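Local atomic coordinates of A-type flavoprotein (Giardia intestinalis, PDB entry 2Q9U), a protein that scavenges dioxygen in a human intestinal parasite, probably by passing electrons from flavin mononucleotide to a diiron centre where the gas is reduced. Residues Leu128-Lys133 and Leu143-Val148; Leu204-Ala209 and Arg334-Ile339; Arg181-Glu186 and Ser233-Ala238. All blocks are in the same frame, centred on the assembly; numbering follows the deposited sequence.

Contact 1 of 3, residues Leu128-Lys133 and Leu143-Val148; sequences LIVDDK and LKFIPV
V130 and F145 form the tight half of this contact. Methyl CG2 of V130 sits over one face of the F145 ring in a CH-pi contact, 3.8 Å from the ring centroid and 18° off the normal, displaced toward the rim. With CG1 of V130 anti to the carbonyl carbon (chi1 -64°), that second methyl reaches CE2 of F145 at 3.8 Å, and the two side chains cross at about a right angle. V107 of the neighbouring strand touches both.

The other half is wet. No direct hydrogen bond joins the segments; D132 makes a CA-H...O contact with F145 O (3.4 Å from CA) and sets its CB against CD of P147. One water accepts from K144 NZ and F145 N and can donate to D131 O, another joins D132 O to F145 O, and a third bridges D132 O and K144 NZ, the lysine bending back repeatedly to get there. An Asx turn, K133 N to D131 OD1, shapes the exposed bend. Dry packing inside and bridging water outside join the chain just after edge strand 127-129 of one sheet to strand 142-147 of the facing one, as in the alpha-beta/beta-alpha sandwich of the metallo-beta-lactamase fold.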
ATOM      1  N   LEU A 128      33.017 -24.656  18.607  1.00 17.68           N
ATOM      2  CA  LEU A 128      34.227 -25.076  17.930  1.00 18.01           C
ATOM      3  C   LEU A 128      34.534 -23.986  16.925  1.00 18.86           C
ATOM      4  O   LEU A 128      33.789 -23.806  15.945  1.00 18.35           O
ATOM      5  CB  LEU A 128      34.045 -26.428  17.224  1.00 18.13           C
ATOM      6  CG  LEU A 128      35.225 -26.895  16.376  1.00 17.92           C
ATOM      7  CD1 LEU A 128      36.524 -27.025  17.198  1.00 18.94           C
ATOM      8  CD2 LEU A 128      34.878 -28.203  15.654  1.00 19.36           C
ATOM      9  N   ILE A 129      35.612 -23.250  17.174  1.00 18.95           N
ATOM     10  CA  ILE A 129      36.034 -22.183  16.268  1.00 19.11           C
ATOM     11  C   ILE A 129      36.900 -22.716  15.119  1.00 19.90           C
ATOM     12  O   ILE A 129      37.946 -23.377  15.338  1.00 20.01           O
ATOM     13  CB  ILE A 129      36.742 -21.029  17.017  1.00 19.37           C
ATOM     14  CG1 ILE A 129      35.842 -20.440  18.136  1.00 20.29           C
ATOM     15  CG2 ILE A 129      37.200 -19.941  16.023  1.00 19.03           C
ATOM     16  CD1 ILE A 129      34.373 -20.125  17.727  1.00 17.69           C
ATOM     17  N   VAL A 130      36.459 -22.431  13.892  1.00 19.32           N
ATOM     18  CA  VAL A 130      37.107 -22.952  12.680  1.00 19.36           C
ATOM     19  C   VAL A 130      37.674 -21.807  11.864  1.00 19.88           C
ATOM     20  O   VAL A 130      37.324 -20.644  12.094  1.00 19.92           O
ATOM     21  CB  VAL A 130      36.125 -23.800  11.819  1.00 19.40           C
ATOM     22  CG1 VAL A 130      35.688 -25.053  12.604  1.00 18.85           C
ATOM     23  CG2 VAL A 130      34.901 -22.971  11.365  1.00 18.68           C
ATOM     24  N   ASP A 131      38.562 -22.140  10.931  1.00 19.56           N
ATOM     25  CA  ASP A 131      39.093 -21.166   9.994  1.00 19.70           C
ATOM     26  C   ASP A 131      39.288 -21.822   8.641  1.00 19.06           C
ATOM     27  O   ASP A 131      38.839 -22.946   8.444  1.00 18.74           O
ATOM     28  CB  ASP A 131      40.404 -20.557  10.525  1.00 20.76           C
ATOM     29  CG  ASP A 131      41.496 -21.589  10.738  1.00 22.03           C
ATOM     30  OD1 ASP A 131      41.357 -22.738  10.272  1.00 20.71           O
ATOM     31  OD2 ASP A 131      42.514 -21.226  11.381  1.00 26.59           O
ATOM     32  N   ASP A 132      39.962 -21.127   7.715  1.00 19.57           N
ATOM     33  CA  ASP A 132      40.068 -21.586   6.344  1.00 20.51           C
ATOM     34  C   ASP A 132      41.048 -22.749   6.166  1.00 20.77           C
ATOM     35  O   ASP A 132      41.216 -23.265   5.065  1.00 20.23           O
ATOM     36  CB  ASP A 132      40.340 -20.423   5.371  1.00 21.55           C
ATOM     37  CG  ASP A 132      41.774 -19.891   5.443  1.00 24.55           C
ATOM     38  OD1 ASP A 132      42.545 -20.262   6.357  1.00 25.85           O
ATOM     39  OD2 ASP A 132      42.128 -19.093   4.547  1.00 30.22           O
ATOM     40  N   LYS A 133      41.655 -23.187   7.269  1.00 21.76           N
ATOM     41  CA  LYS A 133      42.527 -24.373   7.236  1.00 22.88           C
ATOM     42  C   LYS A 133      41.979 -25.578   8.004  1.00 22.39           C
ATOM     43  O   LYS A 133      42.571 -26.648   7.980  1.00 23.66           O
ATOM     44  CB  LYS A 133      43.946 -23.998   7.710  1.00 23.94           C
ATOM     45  CG  LYS A 133      44.790 -23.378   6.590  1.00 26.76           C
ATOM     46  CD  LYS A 133      45.639 -22.234   7.104  1.00 33.41           C
ATOM     47  CE  LYS A 133      46.798 -21.944   6.149  1.00 36.20           C
ATOM     48  NZ  LYS A 133      48.104 -22.500   6.671  1.00 38.93           N
ATOM     49  N   LEU A 143      33.966 -31.388   6.346  1.00 16.00           N
ATOM     50  CA  LEU A 143      33.542 -30.022   6.022  1.00 15.87           C
ATOM     51  C   LEU A 143      34.698 -29.050   6.141  1.00 15.47           C
ATOM     52  O   LEU A 143      35.487 -29.115   7.110  1.00 14.93           O
ATOM     53  CB  LEU A 143      32.419 -29.579   6.961  1.00 15.48           C
ATOM     54  CG  LEU A 143      31.114 -30.380   6.950  1.00 16.59           C
ATOM     55  CD1 LEU A 143      30.171 -29.804   7.981  1.00 16.73           C
ATOM     56  CD2 LEU A 143      30.489 -30.367   5.554  1.00 16.78           C
ATOM     57  N   LYS A 144      34.801 -28.166   5.137  1.00 15.27           N
ATOM     58  CA  LYS A 144      35.757 -27.058   5.094  1.00 15.14           C
ATOM     59  C   LYS A 144      34.984 -25.736   5.159  1.00 15.13           C
ATOM     60  O   LYS A 144      33.776 -25.690   4.861  1.00 15.38           O
ATOM     61  CB  LYS A 144      36.580 -27.093   3.800  1.00 15.33           C
ATOM     62  CG  LYS A 144      37.219 -28.454   3.511  1.00 18.36           C
ATOM     63  CD  LYS A 144      38.433 -28.709   4.398  1.00 21.38           C
ATOM     64  CE  LYS A 144      39.668 -27.974   3.882  1.00 21.74           C
ATOM     65  NZ  LYS A 144      39.841 -26.762   4.683  1.00 26.25           N
ATOM     66  N   PHE A 145      35.695 -24.664   5.486  1.00 14.30           N
ATOM     67  CA  PHE A 145      35.079 -23.379   5.764  1.00 14.74           C
ATOM     68  C   PHE A 145      35.801 -22.325   4.979  1.00 15.10           C
ATOM     69  O   PHE A 145      37.019 -22.263   4.984  1.00 15.86           O
ATOM     70  CB  PHE A 145      35.106 -23.134   7.282  1.00 14.26           C
ATOM     71  CG  PHE A 145      34.501 -24.276   8.043  1.00 14.74           C
ATOM     72  CD1 PHE A 145      33.119 -24.385   8.146  1.00 15.01           C
ATOM     73  CD2 PHE A 145      35.305 -25.327   8.526  1.00 15.97           C
ATOM     74  CE1 PHE A 145      32.537 -25.473   8.801  1.00 15.49           C
ATOM     75  CE2 PHE A 145      34.737 -26.417   9.167  1.00 15.45           C
ATOM     76  CZ  PHE A 145      33.357 -26.499   9.309  1.00 16.76           C
ATOM     77  N   ILE A 146      35.040 -21.527   4.249  1.00 14.56           N
ATOM     78  CA  ILE A 146      35.608 -20.497   3.395  1.00 14.10           C
ATOM     79  C   ILE A 146      35.080 -19.126   3.870  1.00 13.81           C
ATOM     80  O   ILE A 146      33.930 -18.742   3.549  1.00 13.34           O
ATOM     81  CB  ILE A 146      35.223 -20.712   1.912  1.00 14.44           C
ATOM     82  CG1 ILE A 146      35.672 -22.096   1.398  1.00 13.73           C
ATOM     83  CG2 ILE A 146      35.807 -19.586   1.081  1.00 14.85           C
ATOM     84  CD1 ILE A 146      35.008 -22.521   0.043  1.00 14.26           C
ATOM     85  N   PRO A 147      35.894 -18.395   4.650  1.00 14.39           N
ATOM     86  CA  PRO A 147      35.468 -17.062   5.049  1.00 15.12           C
ATOM     87  C   PRO A 147      35.305 -16.198   3.801  1.00 15.11           C
ATOM     88  O   PRO A 147      36.128 -16.257   2.863  1.00 15.57           O
ATOM     89  CB  PRO A 147      36.625 -16.573   5.929  1.00 15.58           C
ATOM     90  CG  PRO A 147      37.236 -17.869   6.473  1.00 15.19           C
ATOM     91  CD  PRO A 147      37.216 -18.730   5.227  1.00 14.15           C
ATOM     92  N   VAL A 148      34.206 -15.464   3.744  1.00 15.18           N
ATOM     93  CA  VAL A 148      34.011 -14.492   2.661  1.00 14.79           C
ATOM     94  C   VAL A 148      33.699 -13.132   3.332  1.00 14.59           C
ATOM     95  O   VAL A 148      32.594 -12.633   3.229  1.00 14.73           O
ATOM     96  CB  VAL A 148      32.910 -14.955   1.644  1.00 15.40           C
ATOM     97  CG1 VAL A 148      33.375 -16.207   0.782  1.00 15.37           C
ATOM     98  CG2 VAL A 148      31.600 -15.275   2.355  1.00 14.47           C
TER
HETATM   99  O   HOH W   1      38.434 -24.883   6.456  1.00 16.98           O
HETATM  100  O   HOH W   2      39.031 -23.243   3.274  1.00 28.95           O
HETATM  101  O   HOH W   3      42.382 -25.627   3.333  1.00 39.45           O

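Contact 2 of 3, residues Leu204-Ala209 and Arg334-Ile339; sequences LGLFSA and RGLTLI
The backbone oxygen of L336 accepts a hydrogen bond from the hydroxyl of T337, OG1 to O 2.7 Å, while G205 and L206 press on it from across the contact. The place is a junction between domains: the turn entering helix 208-219 of the metallo-beta-lactamase-like domain meets the C-terminal end of helix 324-336 of the flavodoxin-like domain. The hydroxyl comes in well off the carbonyl direction, at a C=O...donor angle of 105°. T337 is the first residue to leave the helix, with a positive phi of 63°, and its backbone N still bonds to R334 O.

No hydrogen bond joins the two segments, and the carbonyl oxygens of G205 and L336 stand 3.2 Å apart with no proton between them, so the close fit is not eased by a bond. G205 brings its backbone right against the helix end, its carbonyl carbon 3.1 Å from L336 O; having no side chain lets it come this near. The amide N of L206 is also close to L336 O but badly angled for a bond.

L206 carries most of the apolar contact. Its CG lies between the backbone N and the carbonyl carbon (chi1 65°), which brings CD1 to 3.5 Å from G335 O and CD2 to 3.9 Å from CD2 of L336. N319 of the second subunit packs on both L206 and L336, and the L206 side chain lies about 5 Å from a bound FMN, consistent with the head-to-tail pairing of flavodiiron proteins that brings the flavin of one subunit to the diiron site of another. Within its own turn, L206 also places CG over the centre of the F207 ring, 3.5 Å above the ring plane.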
ATOM      1  N   LEU A 204      24.456  -7.212  -2.499  1.00 16.06           N
ATOM      2  CA  LEU A 204      25.874  -7.412  -2.749  1.00 15.55           C
ATOM      3  C   LEU A 204      26.520  -6.312  -3.560  1.00 15.56           C
ATOM      4  O   LEU A 204      27.731  -6.372  -3.830  1.00 15.41           O
ATOM      5  CB  LEU A 204      26.094  -8.786  -3.428  1.00 15.74           C
ATOM      6  CG  LEU A 204      25.550 -10.055  -2.729  1.00 15.48           C
ATOM      7  CD1 LEU A 204      25.717 -11.292  -3.641  1.00 14.11           C
ATOM      8  CD2 LEU A 204      26.177 -10.313  -1.363  1.00 18.77           C
ATOM      9  N   GLY A 205      25.726  -5.322  -3.966  1.00 15.02           N
ATOM     10  CA  GLY A 205      26.140  -4.384  -5.044  1.00 15.48           C
ATOM     11  C   GLY A 205      27.505  -3.741  -4.805  1.00 15.59           C
ATOM     12  O   GLY A 205      28.263  -3.510  -5.749  1.00 16.25           O
ATOM     13  N   LEU A 206      27.809  -3.433  -3.545  1.00 15.58           N
ATOM     14  CA  LEU A 206      29.053  -2.741  -3.192  1.00 16.12           C
ATOM     15  C   LEU A 206      30.228  -3.705  -2.912  1.00 16.20           C
ATOM     16  O   LEU A 206      31.338  -3.247  -2.563  1.00 15.49           O
ATOM     17  CB  LEU A 206      28.851  -1.813  -1.979  1.00 16.43           C
ATOM     18  CG  LEU A 206      28.507  -2.378  -0.590  1.00 17.10           C
ATOM     19  CD1 LEU A 206      28.678  -1.296   0.451  1.00 14.43           C
ATOM     20  CD2 LEU A 206      27.068  -2.930  -0.482  1.00 16.44           C
ATOM     21  N   PHE A 207      29.991  -5.004  -3.094  1.00 15.20           N
ATOM     22  CA  PHE A 207      30.976  -6.028  -2.694  1.00 15.89           C
ATOM     23  C   PHE A 207      31.588  -6.833  -3.866  1.00 16.33           C
ATOM     24  O   PHE A 207      31.949  -8.015  -3.705  1.00 15.96           O
ATOM     25  CB  PHE A 207      30.383  -6.931  -1.602  1.00 15.14           C
ATOM     26  CG  PHE A 207      29.979  -6.181  -0.334  1.00 16.37           C
ATOM     27  CD1 PHE A 207      30.917  -5.429   0.380  1.00 15.45           C
ATOM     28  CD2 PHE A 207      28.663  -6.232   0.139  1.00 15.11           C
ATOM     29  CE1 PHE A 207      30.574  -4.747   1.524  1.00 14.45           C
ATOM     30  CE2 PHE A 207      28.314  -5.573   1.296  1.00 14.14           C
ATOM     31  CZ  PHE A 207      29.270  -4.818   1.989  1.00 16.51           C
ATOM     32  N   SER A 208      31.741  -6.201  -5.039  1.00 16.33           N
ATOM     33  CA  SER A 208      32.285  -6.951  -6.216  1.00 16.86           C
ATOM     34  C   SER A 208      33.696  -7.483  -5.965  1.00 16.56           C
ATOM     35  O   SER A 208      34.034  -8.582  -6.409  1.00 17.04           O
ATOM     36  CB  SER A 208      32.265  -6.110  -7.510  1.00 16.70           C
ATOM     37  OG  SER A 208      32.990  -4.898  -7.333  1.00 16.57           O
ATOM     38  N   ALA A 209      34.508  -6.716  -5.233  1.00 16.74           N
ATOM     39  CA  ALA A 209      35.887  -7.130  -4.952  1.00 16.76           C
ATOM     40  C   ALA A 209      35.866  -8.397  -4.084  1.00 16.65           C
ATOM     41  O   ALA A 209      36.606  -9.368  -4.336  1.00 16.99           O
ATOM     42  CB  ALA A 209      36.650  -6.014  -4.266  1.00 17.55           C
ATOM     43  N   ARG A 334      23.790   5.116  -4.478  1.00 13.32           N
ATOM     44  CA  ARG A 334      25.122   5.543  -4.030  1.00 13.92           C
ATOM     45  C   ARG A 334      25.738   4.486  -3.106  1.00 13.04           C
ATOM     46  O   ARG A 334      26.866   4.062  -3.334  1.00 13.50           O
ATOM     47  CB  ARG A 334      25.061   6.907  -3.309  1.00 13.29           C
ATOM     48  CG  ARG A 334      26.404   7.399  -2.691  1.00 14.95           C
ATOM     49  CD  ARG A 334      26.249   8.760  -1.964  1.00 16.98           C
ATOM     50  NE  ARG A 334      25.666   8.603  -0.609  1.00 26.29           N
ATOM     51  CZ  ARG A 334      24.511   9.111  -0.181  1.00 27.67           C
ATOM     52  NH1 ARG A 334      23.736   9.848  -0.984  1.00 31.59           N
ATOM     53  NH2 ARG A 334      24.126   8.888   1.073  1.00 25.69           N
ATOM     54  N   GLY A 335      24.983   4.059  -2.091  1.00 12.00           N
ATOM     55  CA  GLY A 335      25.452   3.077  -1.098  1.00 11.62           C
ATOM     56  C   GLY A 335      25.837   1.765  -1.764  1.00 11.13           C
ATOM     57  O   GLY A 335      26.805   1.097  -1.361  1.00 11.29           O
ATOM     58  N   LEU A 336      25.078   1.382  -2.781  1.00 11.20           N
ATOM     59  CA  LEU A 336      25.323   0.122  -3.486  1.00 11.12           C
ATOM     60  C   LEU A 336      26.323   0.220  -4.638  1.00 11.44           C
ATOM     61  O   LEU A 336      26.676  -0.796  -5.202  1.00 12.79           O
ATOM     62  CB  LEU A 336      23.975  -0.496  -3.949  1.00 10.86           C
ATOM     63  CG  LEU A 336      23.085  -1.051  -2.819  1.00 10.58           C
ATOM     64  CD1 LEU A 336      21.616  -1.199  -3.292  1.00  9.64           C
ATOM     65  CD2 LEU A 336      23.612  -2.363  -2.230  1.00 11.84           C
ATOM     66  N   THR A 337      26.765   1.434  -4.976  1.00 12.24           N
ATOM     67  CA  THR A 337      27.798   1.709  -6.022  1.00 12.49           C
ATOM     68  C   THR A 337      27.402   1.285  -7.453  1.00 13.11           C
ATOM     69  O   THR A 337      28.247   1.253  -8.358  1.00 12.40           O
ATOM     70  CB  THR A 337      29.228   1.080  -5.677  1.00 13.99           C
ATOM     71  OG1 THR A 337      29.215  -0.345  -5.918  1.00 14.67           O
ATOM     72  CG2 THR A 337      29.626   1.347  -4.230  1.00 13.87           C
ATOM     73  N   LEU A 338      26.108   1.021  -7.656  1.00 11.58           N
ATOM     74  CA  LEU A 338      25.574   0.453  -8.897  1.00 12.13           C
ATOM     75  C   LEU A 338      25.798   1.280 -10.156  1.00 12.50           C
ATOM     76  O   LEU A 338      25.804   0.733 -11.241  1.00 13.01           O
ATOM     77  CB  LEU A 338      24.074   0.211  -8.741  1.00 12.38           C
ATOM     78  CG  LEU A 338      23.734  -0.740  -7.586  1.00 11.42           C
ATOM     79  CD1 LEU A 338      22.207  -0.734  -7.347  1.00 12.26           C
ATOM     80  CD2 LEU A 338      24.256  -2.128  -7.852  1.00 12.90           C
ATOM     81  N   ILE A 339      25.970   2.590 -10.025  1.00 12.62           N
ATOM     82  CA  ILE A 339      26.192   3.397 -11.235  1.00 12.01           C
ATOM     83  C   ILE A 339      27.564   4.062 -11.287  1.00 12.64           C
ATOM     84  O   ILE A 339      27.818   4.936 -12.129  1.00 12.15           O
ATOM     85  CB  ILE A 339      25.063   4.438 -11.497  1.00 13.11           C
ATOM     86  CG1 ILE A 339      25.073   5.558 -10.435  1.00 12.05           C
ATOM     87  CG2 ILE A 339      23.672   3.741 -11.670  1.00 10.00           C
ATOM     88  CD1 ILE A 339      24.100   6.717 -10.723  1.00 12.23           C
TER

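Contact 3 of 3, residues Arg181-Glu186 and Ser233-Ala238; sequences RRWADE and SWRGDA
R235 lays its guanidinium flat on the indole of W183, the two planes only 2° apart and their centres 3.6 Å from each other. It is a stacked cation-pi pair: CZ of R235 stands almost directly above the five-membered ring, while CD of R235 covers the six-membered ring in a CH-pi contact. The arginine chain leaves the backbone with CG between N and the carbonyl carbon (chi1 72°) and then runs extended as far as NE, crossing the tryptophan at about a right angle.

While the face of the guanidinium rests on W183, its edge is held by D185. R235 takes the carboxylate side-on with NE and NH2, one nitrogen to each oxygen, OD2 of D185 to NE of R235 at 2.8 Å and OD1 of D185 to NH2 of R235 at 2.9 Å, with both oxygens close to the guanidinium plane and the carboxylate turned 30° from it. This salt bridge fixes the rotation of the group, and the stack keeps it flat. A water linking OD2 of D185 to the backbone N of R235 adds a further tie.

Beside this pair, the W234 ring receives CB of A184 over one face, 4.0 Å from the centroid of its six-membered ring; the indole N of W234 is bonded to F173 O. The backbones meet in a single parallel beta bridge between W183 and S233, made by S233 N to R182 O (2.8 Å) and A184 N to S233 O (2.9 Å). The guanidinium of R182 leads away, to Q11 and W19. Side chains and bridge together join the loop before helix 189-204 to S233 and the short, weakly bonded edge strand 234-235 of the six-stranded sheet in the metallo-beta-lactamase-like domain.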
ATOM      1  N   ARG A 181       9.475 -25.532  -4.564  1.00 10.12           N
ATOM      2  CA  ARG A 181      10.588 -26.130  -5.318  1.00 10.69           C
ATOM      3  C   ARG A 181      11.904 -25.833  -4.600  1.00 10.28           C
ATOM      4  O   ARG A 181      12.115 -24.727  -4.155  1.00  9.12           O
ATOM      5  CB  ARG A 181      10.669 -25.530  -6.740  1.00 11.25           C
ATOM      6  CG  ARG A 181       9.774 -26.188  -7.805  1.00 14.65           C
ATOM      7  CD  ARG A 181       8.274 -25.876  -7.673  1.00 20.68           C
ATOM      8  NE  ARG A 181       7.515 -26.395  -8.825  1.00 20.61           N
ATOM      9  CZ  ARG A 181       7.290 -25.717  -9.955  1.00 21.92           C
ATOM     10  NH1 ARG A 181       7.740 -24.474 -10.115  1.00 20.93           N
ATOM     11  NH2 ARG A 181       6.612 -26.290 -10.943  1.00 22.27           N
ATOM     12  N   ARG A 182      12.801 -26.810  -4.548  1.00  9.77           N
ATOM     13  CA  ARG A 182      14.105 -26.588  -3.938  1.00 10.09           C
ATOM     14  C   ARG A 182      15.213 -26.286  -4.918  1.00 10.02           C
ATOM     15  O   ARG A 182      16.270 -25.803  -4.515  1.00 10.46           O
ATOM     16  CB  ARG A 182      14.496 -27.749  -3.000  1.00  9.33           C
ATOM     17  CG  ARG A 182      13.435 -28.023  -1.909  1.00 10.62           C
ATOM     18  CD  ARG A 182      13.232 -26.809  -0.923  1.00 11.16           C
ATOM     19  NE  ARG A 182      11.944 -27.023  -0.237  1.00 11.66           N
ATOM     20  CZ  ARG A 182      10.960 -26.158  -0.132  1.00  9.83           C
ATOM     21  NH1 ARG A 182      11.088 -24.893  -0.583  1.00  9.03           N
ATOM     22  NH2 ARG A 182       9.844 -26.567   0.483  1.00 11.46           N
ATOM     23  N   TRP A 183      14.988 -26.569  -6.206  1.00 10.75           N
ATOM     24  CA  TRP A 183      16.039 -26.403  -7.205  1.00 11.44           C
ATOM     25  C   TRP A 183      15.627 -25.432  -8.310  1.00 11.42           C
ATOM     26  O   TRP A 183      14.481 -25.442  -8.748  1.00 11.11           O
ATOM     27  CB  TRP A 183      16.354 -27.725  -7.877  1.00 11.07           C
ATOM     28  CG  TRP A 183      16.849 -28.817  -6.990  1.00 12.51           C
ATOM     29  CD1 TRP A 183      16.142 -29.898  -6.550  1.00 12.44           C
ATOM     30  CD2 TRP A 183      18.179 -28.964  -6.486  1.00 12.84           C
ATOM     31  NE1 TRP A 183      16.958 -30.717  -5.794  1.00 13.65           N
ATOM     32  CE2 TRP A 183      18.214 -30.177  -5.749  1.00 12.62           C
ATOM     33  CE3 TRP A 183      19.348 -28.185  -6.578  1.00 11.13           C
ATOM     34  CZ2 TRP A 183      19.371 -30.628  -5.088  1.00 13.84           C
ATOM     35  CZ3 TRP A 183      20.516 -28.648  -5.935  1.00 11.56           C
ATOM     36  CH2 TRP A 183      20.506 -29.857  -5.197  1.00 12.05           C
ATOM     37  N   ALA A 184      16.602 -24.672  -8.793  1.00 12.25           N
ATOM     38  CA  ALA A 184      16.377 -23.650  -9.822  1.00 12.97           C
ATOM     39  C   ALA A 184      15.787 -24.267 -11.103  1.00 14.02           C
ATOM     40  O   ALA A 184      14.865 -23.707 -11.719  1.00 13.54           O
ATOM     41  CB  ALA A 184      17.700 -22.910 -10.128  1.00 12.77           C
ATOM     42  N   ASP A 185      16.306 -25.444 -11.465  1.00 14.86           N
ATOM     43  CA  ASP A 185      15.929 -26.132 -12.704  1.00 15.25           C
ATOM     44  C   ASP A 185      14.478 -26.641 -12.695  1.00 15.63           C
ATOM     45  O   ASP A 185      13.884 -26.871 -13.751  1.00 16.76           O
ATOM     46  CB  ASP A 185      16.936 -27.273 -12.987  1.00 14.76           C
ATOM     47  CG  ASP A 185      17.057 -28.244 -11.828  1.00 15.74           C
ATOM     48  OD1 ASP A 185      16.269 -29.202 -11.767  1.00 17.11           O
ATOM     49  OD2 ASP A 185      17.912 -28.042 -10.936  1.00 15.05           O
ATOM     50  N   GLU A 186      13.900 -26.806 -11.503  1.00 14.20           N
ATOM     51  CA  GLU A 186      12.484 -27.112 -11.368  1.00 14.19           C
ATOM     52  C   GLU A 186      11.555 -25.914 -11.534  1.00 14.00           C
ATOM     53  O   GLU A 186      10.341 -26.088 -11.587  1.00 13.77           O
ATOM     54  CB  GLU A 186      12.198 -27.791 -10.035  1.00 13.77           C
ATOM     55  CG  GLU A 186      13.035 -29.063  -9.816  1.00 13.82           C
ATOM     56  CD  GLU A 186      12.959 -29.564  -8.395  1.00 16.22           C
ATOM     57  OE1 GLU A 186      12.943 -28.740  -7.460  1.00 14.46           O
ATOM     58  OE2 GLU A 186      12.913 -30.800  -8.216  1.00 17.51           O
ATOM     59  N   SER A 233      18.120 -23.690  -4.820  1.00 10.83           N
ATOM     60  CA  SER A 233      19.518 -24.100  -4.899  1.00 11.19           C
ATOM     61  C   SER A 233      19.866 -24.506  -6.330  1.00 11.18           C
ATOM     62  O   SER A 233      18.989 -24.586  -7.208  1.00 11.24           O
ATOM     63  CB  SER A 233      19.761 -25.241  -3.903  1.00 11.97           C
ATOM     64  OG  SER A 233      19.691 -24.720  -2.600  1.00 12.82           O
ATOM     65  N   TRP A 234      21.155 -24.752  -6.566  1.00 11.45           N
ATOM     66  CA  TRP A 234      21.708 -24.797  -7.902  1.00 11.53           C
ATOM     67  C   TRP A 234      22.438 -26.113  -8.188  1.00 12.51           C
ATOM     68  O   TRP A 234      23.212 -26.642  -7.340  1.00 12.23           O
ATOM     69  CB  TRP A 234      22.703 -23.629  -8.102  1.00 12.08           C
ATOM     70  CG  TRP A 234      22.120 -22.279  -7.857  1.00 12.12           C
ATOM     71  CD1 TRP A 234      22.115 -21.567  -6.669  1.00 13.09           C
ATOM     72  CD2 TRP A 234      21.438 -21.463  -8.817  1.00 12.74           C
ATOM     73  NE1 TRP A 234      21.450 -20.368  -6.846  1.00 14.15           N
ATOM     74  CE2 TRP A 234      21.029 -20.280  -8.150  1.00 12.95           C
ATOM     75  CE3 TRP A 234      21.119 -21.625 -10.175  1.00 14.18           C
ATOM     76  CZ2 TRP A 234      20.344 -19.249  -8.801  1.00 12.83           C
ATOM     77  CZ3 TRP A 234      20.403 -20.588 -10.829  1.00 13.88           C
ATOM     78  CH2 TRP A 234      20.038 -19.425 -10.133  1.00 12.13           C
ATOM     79  N   ARG A 235      22.221 -26.618  -9.390  1.00 12.11           N
ATOM     80  CA  ARG A 235      22.930 -27.760  -9.921  1.00 13.45           C
ATOM     81  C   ARG A 235      22.976 -27.698 -11.480  1.00 13.46           C
ATOM     82  O   ARG A 235      22.386 -26.886 -12.061  1.00 14.34           O
ATOM     83  CB  ARG A 235      22.300 -29.063  -9.417  1.00 12.34           C
ATOM     84  CG  ARG A 235      20.953 -29.344 -10.053  1.00 13.91           C
ATOM     85  CD  ARG A 235      20.144 -30.408  -9.397  1.00 13.24           C
ATOM     86  NE  ARG A 235      18.750 -30.446  -9.779  1.00 14.46           N
ATOM     87  CZ  ARG A 235      17.904 -31.376  -9.397  1.00 13.14           C
ATOM     88  NH1 ARG A 235      18.285 -32.363  -8.658  1.00 14.18           N
ATOM     89  NH2 ARG A 235      16.684 -31.325  -9.773  1.00 16.27           N
ATOM     90  N   GLY A 236      23.730 -28.583 -12.080  1.00 14.31           N
ATOM     91  CA  GLY A 236      23.871 -28.624 -13.508  1.00 14.58           C
ATOM     92  C   GLY A 236      24.099 -27.341 -14.269  1.00 14.53           C
ATOM     93  O   GLY A 236      24.757 -26.457 -13.823  1.00 14.52           O
ATOM     94  N   ASP A 237      23.458 -27.251 -15.424  1.00 15.31           N
ATOM     95  CA  ASP A 237      23.520 -26.073 -16.254  1.00 16.29           C
ATOM     96  C   ASP A 237      23.100 -24.789 -15.560  1.00 15.73           C
ATOM     97  O   ASP A 237      23.732 -23.774 -15.757  1.00 15.85           O
ATOM     98  CB  ASP A 237      22.744 -26.211 -17.562  1.00 17.66           C
ATOM     99  CG  ASP A 237      23.246 -27.345 -18.445  1.00 21.64           C
ATOM    100  OD1 ASP A 237      24.411 -27.662 -18.412  1.00 25.91           O
ATOM    101  OD2 ASP A 237      22.456 -27.888 -19.161  1.00 26.91           O
ATOM    102  N   ALA A 238      21.992 -24.835 -14.814  1.00 15.38           N
ATOM    103  CA  ALA A 238      21.526 -23.613 -14.168  1.00 14.87           C
ATOM    104  C   ALA A 238      22.571 -23.067 -13.200  1.00 14.66           C
ATOM    105  O   ALA A 238      22.741 -21.854 -13.076  1.00 13.95           O
ATOM    106  CB  ALA A 238      20.211 -23.864 -13.445  1.00 15.10           C
TER
HETATM  107  O   HOH W   4      17.081 -24.854  -1.868  1.00 20.64           O
HETATM  108  O   HOH W   5      19.577 -26.093 -10.642  1.00 18.72           O

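How the contacts relate
Read from the N terminus, contact 1 closes first, with only nine residues between its segments, and ties the chain leaving outer strand 127-129 of the seven-stranded sheet to strand 142-147 of the six-stranded one. Residues 181-186 then open contact 3, and 204-209 open contact 2 before 233-238 complete contact 3; the two therefore cross along the chain. Contact 3 closes a 46-residue span at one edge of the six-stranded sheet, a sheet that contact 1 reaches on strand 142-147, toward its other edge. Contact 2 closes last, over 124 residues, and joins the metallo-beta-lactamase-like part to the flavodoxin-like part. The three do not touch, their centres lying about 26 or 27 Å apart.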